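Local coordinates for bacillaene synthase dehydratase PksH (Bacillus subtilis, PDB 3HP0), which catalyses dehydration of the (S)-3-hydroxy-3-methylglutaryl group tethered to PksL, giving a 3-methylglutaconyl moiety during synthesis of the antibiotic bacillaene, at residues A[197-200]-A[201-204]; A[12-16]-A[17-21]; A[125-128]-A[129-133]. All coordinates share one frame; numbering follows the deposited sequence.

Interaction 1. Residues A[197-200]-A[201-204]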
loop_
_atom_site.group_PDB
_atom_site.type_symbol
_atom_site.label_atom_id
_atom_site.label_comp_id
_atom_site.label_asym_id
_atom_site.label_seq_id
_atom_site.Cartn_x
_atom_site.Cartn_y
_atom_site.Cartn_z
ATOM N N LEU A 197 5.066 1.666 -22.160
ATOM C CA LEU A 197 5.014 1.757 -23.606
ATOM C C LEU A 197 3.577 1.505 -24.074
ATOM O O LEU A 197 3.042 2.261 -24.878
ATOM C CB LEU A 197 5.979 0.737 -24.205
ATOM C CG LEU A 197 6.718 1.058 -25.503
ATOM C CD1 LEU A 197 7.262 2.482 -25.480
ATOM C CD2 LEU A 197 7.857 0.054 -25.666
ATOM N N ARG A 198 2.944 0.454 -23.561
ATOM C CA ARG A 198 1.573 0.147 -23.942
ATOM C C ARG A 198 0.560 1.125 -23.345
ATOM O O ARG A 198 -0.416 1.479 -24.001
ATOM C CB ARG A 198 1.184 -1.277 -23.517
ATOM C CG ARG A 198 2.005 -2.389 -24.150
ATOM C CD ARG A 198 1.108 -3.518 -24.646
ATOM N NE ARG A 198 0.143 -3.010 -25.616
ATOM C CZ ARG A 198 -0.730 -3.754 -26.286
ATOM N NH1 ARG A 198 -0.772 -5.064 -26.102
ATOM N NH2 ARG A 198 -1.568 -3.179 -27.142
ATOM N N LEU A 199 0.786 1.551 -22.104
ATOM C CA LEU A 199 -0.123 2.475 -21.428
ATOM C C LEU A 199 -0.233 3.800 -22.183
ATOM O O LEU A 199 -1.329 4.364 -22.292
ATOM C CB LEU A 199 0.326 2.673 -19.972
ATOM C CG LEU A 199 0.064 1.358 -19.191
ATOM C CD1 LEU A 199 0.585 1.447 -17.756
ATOM C CD2 LEU A 199 -1.436 1.067 -19.258
ATOM N N ARG A 200 0.890 4.320 -22.682
ATOM C CA ARG A 200 0.826 5.528 -23.507
ATOM C C ARG A 200 0.159 4.813 -24.670
ATOM O O ARG A 200 0.486 3.667 -24.927
ATOM C CB ARG A 200 2.238 6.029 -23.868
ATOM C CG ARG A 200 3.043 5.097 -24.748
ATOM C CD ARG A 200 4.504 5.530 -24.865
ATOM N NE ARG A 200 4.810 6.189 -26.136
ATOM C CZ ARG A 200 6.035 6.533 -26.527
ATOM N NH1 ARG A 200 7.077 6.284 -25.745
ATOM N NH2 ARG A 200 6.216 7.117 -27.706
ATOM N N ARG A 201 -0.773 5.460 -25.345
ATOM C CA ARG A 201 -1.564 4.841 -26.419
ATOM C C ARG A 201 -2.980 4.989 -25.923
ATOM O O ARG A 201 -3.931 4.934 -26.691
ATOM C CB ARG A 201 -1.287 3.338 -26.614
ATOM C CG ARG A 201 -0.115 2.984 -27.521
ATOM C CD ARG A 201 -0.074 1.489 -27.824
ATOM N NE ARG A 201 1.162 1.117 -28.513
ATOM C CZ ARG A 201 1.357 -0.023 -29.167
ATOM N NH1 ARG A 201 0.394 -0.929 -29.233
ATOM N NH2 ARG A 201 2.520 -0.246 -29.760
ATOM N N LEU A 202 -3.099 5.132 -24.610
ATOM C CA LEU A 202 -4.390 5.352 -23.978
ATOM C C LEU A 202 -4.413 6.853 -23.710
ATOM O O LEU A 202 -3.352 7.480 -23.614
ATOM C CB LEU A 202 -4.496 4.588 -22.645
ATOM C CG LEU A 202 -4.279 3.062 -22.628
ATOM C CD1 LEU A 202 -4.586 2.550 -21.205
ATOM C CD2 LEU A 202 -5.156 2.380 -23.673
ATOM N N ASN A 203 -5.600 7.435 -23.618
ATOM C CA ASN A 203 -5.700 8.855 -23.328
ATOM C C ASN A 203 -6.348 8.994 -21.937
ATOM O O ASN A 203 -7.110 8.117 -21.505
ATOM C CB ASN A 203 -6.535 9.561 -24.406
ATOM C CG ASN A 203 -8.012 9.262 -24.287
ATOM O OD1 ASN A 203 -8.672 9.739 -23.368
ATOM N ND2 ASN A 203 -8.541 8.466 -25.208
ATOM N N LYS A 204 -6.037 10.086 -21.242
ATOM C CA LYS A 204 -6.564 10.334 -19.902
ATOM C C LYS A 204 -8.078 10.162 -19.803
ATOM O O LYS A 204 -8.581 9.550 -18.858
ATOM C CB LYS A 204 -6.177 11.739 -19.447
ATOM C CG LYS A 204 -6.266 11.978 -17.946
ATOM C CD LYS A 204 -5.820 13.394 -17.623
ATOM C CE LYS A 204 -5.710 13.643 -16.128
ATOM N NZ LYS A 204 -4.607 12.878 -15.497
HETATM O O HOH W 1 -1.493 7.398 -21.789
#
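The guanidinium groups of Arg198 and Arg201 approach at a slant, neither group stacking on the other, with their planes 71° apart. Arg198 NH2 comes to 3.6 Å from Arg201 NH1, a meeting of like charges that solvent at this exposed surface would be expected to screen. Bends at chi2 and chi3 (58° at the latter) swing the Arg198 chain round to this position, whereas Arg201 runs extended from CG to NE. Long, charged side chains suit a site that faces water. Arg201 CB lies against the last turn of the helix, 3.3 Å from Arg198 O.

The backbone that carries Arg201 reverses in a type II beta turn from Leu199 to Leu202. Leu202 N donates to Leu199 O over 3.0 Å. Leu199 O also accepts from a water 3.1 Å away, and that water gives its other proton to Leu202 O, 2.6 Å away, so it bridges the two ends of the turn. Arg201 sits at the third position with phi at 121°, a positive value unusual for a residue with a CB, so the local geometry is either strained or imprecisely modelled. The leucines at the ends of the turn touch through methyl groups, Leu199 CD2 lying 4.0 Å from Leu202 CD1, and Leu199 also packs on Val102 and Ile104 of strand 102-107.

Just beyond, Asn203 is the N-cap of the next helix, its OD1 accepting from Gly206 N, while Lys204 NZ bonds the carbonyl oxygens of Cys46, Val51 and Pro100. The whole is a short link between two consecutive helices, a type II turn followed by an asparagine N-cap, joining helices 190-199 and 204-217 of this crotonase-family protein.

Interaction 2. Residues A[12-16]-A[17-21]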
loop_
_atom_site.group_PDB
_atom_site.type_symbol
_atom_site.label_atom_id
_atom_site.label_comp_id
_atom_site.label_asym_id
_atom_site.label_seq_id
_atom_site.Cartn_x
_atom_site.Cartn_y
_atom_site.Cartn_z
ATOM N N ARG A 12 9.049 12.955 -9.736
ATOM C CA ARG A 12 9.748 13.156 -10.992
ATOM C C ARG A 12 8.814 12.861 -12.160
ATOM O O ARG A 12 8.407 11.716 -12.363
ATOM C CB ARG A 12 10.962 12.223 -11.048
ATOM C CG ARG A 12 11.878 12.435 -12.230
ATOM C CD ARG A 12 12.170 11.124 -12.934
ATOM N NE ARG A 12 12.655 10.066 -12.046
ATOM C CZ ARG A 12 12.816 8.801 -12.432
ATOM N NH1 ARG A 12 12.529 8.449 -13.680
ATOM N NH2 ARG A 12 13.256 7.881 -11.581
ATOM N N PHE A 13 8.469 13.899 -12.917
ATOM C CA PHE A 13 7.600 13.735 -14.067
ATOM C C PHE A 13 8.419 13.428 -15.303
ATOM O O PHE A 13 9.576 13.845 -15.417
ATOM C CB PHE A 13 6.782 14.998 -14.331
ATOM C CG PHE A 13 5.790 15.315 -13.259
ATOM C CD1 PHE A 13 6.200 15.893 -12.063
ATOM C CD2 PHE A 13 4.439 15.049 -13.451
ATOM C CE1 PHE A 13 5.277 16.204 -11.075
ATOM C CE2 PHE A 13 3.508 15.354 -12.472
ATOM C CZ PHE A 13 3.925 15.935 -11.278
ATOM N N GLN A 14 7.821 12.688 -16.228
ATOM C CA GLN A 14 8.489 12.341 -17.482
ATOM C C GLN A 14 7.425 12.072 -18.524
ATOM O O GLN A 14 6.829 11.005 -18.564
ATOM C CB GLN A 14 9.396 11.117 -17.310
ATOM C CG GLN A 14 10.657 11.395 -16.480
ATOM C CD GLN A 14 11.710 10.304 -16.626
ATOM O OE1 GLN A 14 11.800 9.645 -17.670
ATOM N NE2 GLN A 14 12.526 10.121 -15.585
ATOM N N ALA A 15 7.207 13.069 -19.366
ATOM C CA ALA A 15 6.202 13.002 -20.398
ATOM C C ALA A 15 4.866 12.937 -19.678
ATOM O O ALA A 15 4.555 13.800 -18.864
ATOM C CB ALA A 15 6.417 11.760 -21.300
ATOM N N SER A 16 4.101 11.892 -19.932
ATOM C CA SER A 16 2.813 11.768 -19.311
ATOM C C SER A 16 2.810 10.834 -18.092
ATOM O O SER A 16 1.758 10.367 -17.662
ATOM C CB SER A 16 1.839 11.306 -20.384
ATOM O OG SER A 16 2.485 10.366 -21.228
ATOM N N VAL A 17 3.993 10.587 -17.532
ATOM C CA VAL A 17 4.152 9.712 -16.375
ATOM C C VAL A 17 4.696 10.424 -15.134
ATOM O O VAL A 17 5.552 11.294 -15.237
ATOM C CB VAL A 17 5.119 8.559 -16.685
ATOM C CG1 VAL A 17 5.309 7.698 -15.440
ATOM C CG2 VAL A 17 4.610 7.745 -17.840
ATOM N N CYS A 18 4.215 10.033 -13.960
ATOM C CA CYS A 18 4.695 10.636 -12.732
ATOM C C CYS A 18 5.282 9.572 -11.808
ATOM O O CYS A 18 4.619 8.586 -11.488
ATOM C CB CYS A 18 3.579 11.366 -11.997
ATOM S SG CYS A 18 4.133 11.932 -10.382
ATOM N N TYR A 19 6.526 9.776 -11.385
ATOM C CA TYR A 19 7.200 8.832 -10.506
ATOM C C TYR A 19 7.250 9.354 -9.081
ATOM O O TYR A 19 7.793 10.428 -8.809
ATOM C CB TYR A 19 8.630 8.562 -10.991
ATOM C CG TYR A 19 8.720 7.868 -12.337
ATOM C CD1 TYR A 19 8.803 6.478 -12.431
ATOM C CD2 TYR A 19 8.700 8.605 -13.512
ATOM C CE1 TYR A 19 8.862 5.847 -13.673
ATOM C CE2 TYR A 19 8.759 7.993 -14.750
ATOM C CZ TYR A 19 8.838 6.619 -14.834
ATOM O OH TYR A 19 8.886 6.036 -16.085
ATOM N N ILE A 20 6.658 8.583 -8.180
ATOM C CA ILE A 20 6.647 8.914 -6.769
ATOM C C ILE A 20 7.570 7.888 -6.144
ATOM O O ILE A 20 7.296 6.691 -6.213
ATOM C CB ILE A 20 5.254 8.752 -6.151
ATOM C CG1 ILE A 20 4.316 9.835 -6.673
ATOM C CG2 ILE A 20 5.366 8.805 -4.638
ATOM C CD1 ILE A 20 2.891 9.681 -6.189
ATOM N N THR A 21 8.668 8.358 -5.559
ATOM C CA THR A 21 9.637 7.479 -4.929
ATOM C C THR A 21 9.690 7.766 -3.449
ATOM O O THR A 21 9.976 8.886 -3.030
ATOM C CB THR A 21 11.040 7.673 -5.525
ATOM O OG1 THR A 21 11.030 7.352 -6.920
ATOM C CG2 THR A 21 12.035 6.773 -4.834
#
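With chi1 at -173°, Arg12 directs CG opposite its backbone N, and bends at chi2 and chi3 then fold the chain so that the guanidinium lies over one face of Tyr19. In Cys18 a chi1 of 173° likewise carries SG over a face of the Phe13 ring. The guanidinium plane of Arg12 lies 19° from the Tyr19 ring plane, a stacked cation-pi pair with CZ 4.5 Å from the Tyr19 ring centroid. The touch is off centre: Arg12 NH1 hangs above the ring's rim, 3.8 Å from Tyr19 CD2, while Gln14 CB meets the ring's edge. An arginine can thus lay one flat face on a ring and still keep its N-H groups for polar partners; a long, weak ion pair with Glu57 is one.

On the other face of the hairpin, Cys18 SG stands 4.2 Å from the Phe13 ring centroid, a sulfur-aromatic contact beside helix 34-48, where the compact cysteine packs on Val42 and Cys46.

Two reciprocal bond pairs join the backbones. Tyr19 N reaches Arg12 O at 2.9 Å and Gln14 N reaches Val17 O at 2.8 Å; Arg12 N donates in return to Tyr19 O, and Val17 N to Gln14 O. Ala15 and Ser16 make the two-residue type II' turn between them, the classic closure of a tight antiparallel beta hairpin, here at the margin of the main sheet.

Interaction 3. Residues A[125-128]-A[129-133]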
loop_
_atom_site.group_PDB
_atom_site.type_symbol
_atom_site.label_atom_id
_atom_site.label_comp_id
_atom_site.label_asym_id
_atom_site.label_seq_id
_atom_site.Cartn_x
_atom_site.Cartn_y
_atom_site.Cartn_z
ATOM N N ALA A 125 0.435 -3.900 -10.521
ATOM C CA ALA A 125 1.573 -4.123 -9.643
ATOM C C ALA A 125 2.581 -5.065 -10.293
ATOM O O ALA A 125 2.247 -6.197 -10.635
ATOM C CB ALA A 125 1.098 -4.695 -8.307
ATOM N N ILE A 126 3.808 -4.588 -10.459
ATOM C CA ILE A 126 4.865 -5.401 -11.060
ATOM C C ILE A 126 6.027 -5.603 -10.081
ATOM O O ILE A 126 6.243 -4.805 -9.173
ATOM C CB ILE A 126 5.414 -4.743 -12.342
ATOM C CG1 ILE A 126 6.180 -3.477 -11.987
ATOM C CG2 ILE A 126 4.270 -4.382 -13.273
ATOM C CD1 ILE A 126 6.791 -2.809 -13.173
ATOM N N ALA A 127 6.784 -6.671 -10.266
ATOM C CA ALA A 127 7.896 -6.914 -9.362
ATOM C C ALA A 127 9.006 -7.726 -10.015
ATOM O O ALA A 127 8.915 -8.087 -11.190
ATOM C CB ALA A 127 7.380 -7.634 -8.111
ATOM N N ASP A 128 10.061 -7.985 -9.241
ATOM C CA ASP A 128 11.180 -8.802 -9.698
ATOM C C ASP A 128 11.250 -10.031 -8.791
ATOM O O ASP A 128 10.439 -10.170 -7.877
ATOM C CB ASP A 128 12.502 -8.027 -9.655
ATOM C CG ASP A 128 12.893 -7.594 -8.256
ATOM O OD1 ASP A 128 12.631 -8.347 -7.294
ATOM O OD2 ASP A 128 13.488 -6.504 -8.121
ATOM N N GLN A 129 12.214 -10.909 -9.052
ATOM C CA GLN A 129 12.412 -12.150 -8.292
ATOM C C GLN A 129 12.524 -11.940 -6.783
ATOM O O GLN A 129 12.216 -12.827 -5.987
ATOM C CB GLN A 129 13.701 -12.837 -8.747
ATOM C CG GLN A 129 13.999 -12.736 -10.214
ATOM C CD GLN A 129 13.256 -13.769 -11.023
ATOM O OE1 GLN A 129 13.308 -14.962 -10.714
ATOM N NE2 GLN A 129 12.570 -13.326 -12.071
ATOM N N THR A 130 12.997 -10.768 -6.400
ATOM C CA THR A 130 13.208 -10.429 -5.005
ATOM C C THR A 130 11.984 -10.193 -4.110
ATOM O O THR A 130 12.040 -10.463 -2.908
ATOM C CB THR A 130 14.106 -9.199 -4.929
ATOM O OG1 THR A 130 15.417 -9.560 -5.381
ATOM C CG2 THR A 130 14.169 -8.658 -3.515
ATOM N N ALA A 131 10.890 -9.697 -4.687
ATOM C CA ALA A 131 9.684 -9.394 -3.919
ATOM C C ALA A 131 9.085 -10.541 -3.101
ATOM O O ALA A 131 8.944 -11.665 -3.576
ATOM C CB ALA A 131 8.612 -8.818 -4.849
ATOM N N SER A 132 8.748 -10.242 -1.856
ATOM C CA SER A 132 8.101 -11.203 -0.980
ATOM C C SER A 132 7.072 -10.381 -0.205
ATOM O O SER A 132 7.290 -9.205 0.079
ATOM C CB SER A 132 9.103 -11.866 -0.031
ATOM O OG SER A 132 9.569 -10.949 0.943
ATOM N N PHE A 133 5.954 -11.004 0.145
ATOM C CA PHE A 133 4.873 -10.303 0.829
ATOM C C PHE A 133 4.453 -11.003 2.114
ATOM O O PHE A 133 4.341 -12.224 2.139
ATOM C CB PHE A 133 3.681 -10.204 -0.141
ATOM C CG PHE A 133 4.055 -9.672 -1.496
ATOM C CD1 PHE A 133 4.005 -8.307 -1.762
ATOM C CD2 PHE A 133 4.527 -10.530 -2.485
ATOM C CE1 PHE A 133 4.426 -7.795 -2.994
ATOM C CE2 PHE A 133 4.952 -10.039 -3.720
ATOM C CZ PHE A 133 4.902 -8.664 -3.978
#
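Asp128 and Ala131 are the ends of a type I beta turn that leads from strand 124-127 of the main crotonase-fold sheet to strand 132-134 of the small parallel sheet. Ala131 N donates to Asp128 O over 3.3 Å. The aspartate side chain reinforces the turn. Its CG sits between the backbone N and the carbonyl carbon, chi1 62°, which sends OD1 forward over the bend. There Asp128 OD1 accepts a strongly bent, weak bond from Thr130 N at 2.6 Å, closing an Asx turn, and a second weak one from Ala131 N at 3.4 Å. The Ala131 N-H is therefore shared between the backbone and side-chain oxygens of one residue.

The other carboxylate oxygen, OD2, forms a salt bridge with Arg108 NH1. Aspartate suits this place because its short chain lets one oxygen serve the turn while the other meets the arginine. Although Asp128 is buried, these partners would probably keep it ionised. Thr130 lies alongside it, pointing the same way.

Either flank of the turn has its backbone held by neighbours: Ile126 pairs with Ser105 and Val107 of the adjoining strand, Ala127 with Asp185, and Ser132 with Gly109. Small alanines suit the inside of the bend, where the CB groups of Ala127 and Ala131 point toward each other, 3.7 Å apart.

In the fold
From the N terminus, interaction 2 comes first, turning strand 9-14 into strand 17-22. Interaction 3 follows at 125-133, where the chain passes to the small parallel sheet, and interaction 1 at 197-204 turns between two helices. Each closes its own short loop, so none nests within or crosses another. Interactions 2 and 3 lie at opposite edges of the same five-stranded sheet, interaction 2 joining edge strand 9-14 to its neighbour and interaction 3 leaving edge strand 124-127, their centres about 21 Å apart. Interaction 1 is nearer interaction 2, about 5 Å between nearest atoms without touching; both border helix 34-48, reached by Phe13 and Cys18 from the hairpin and by Lys204 through Cys46 O.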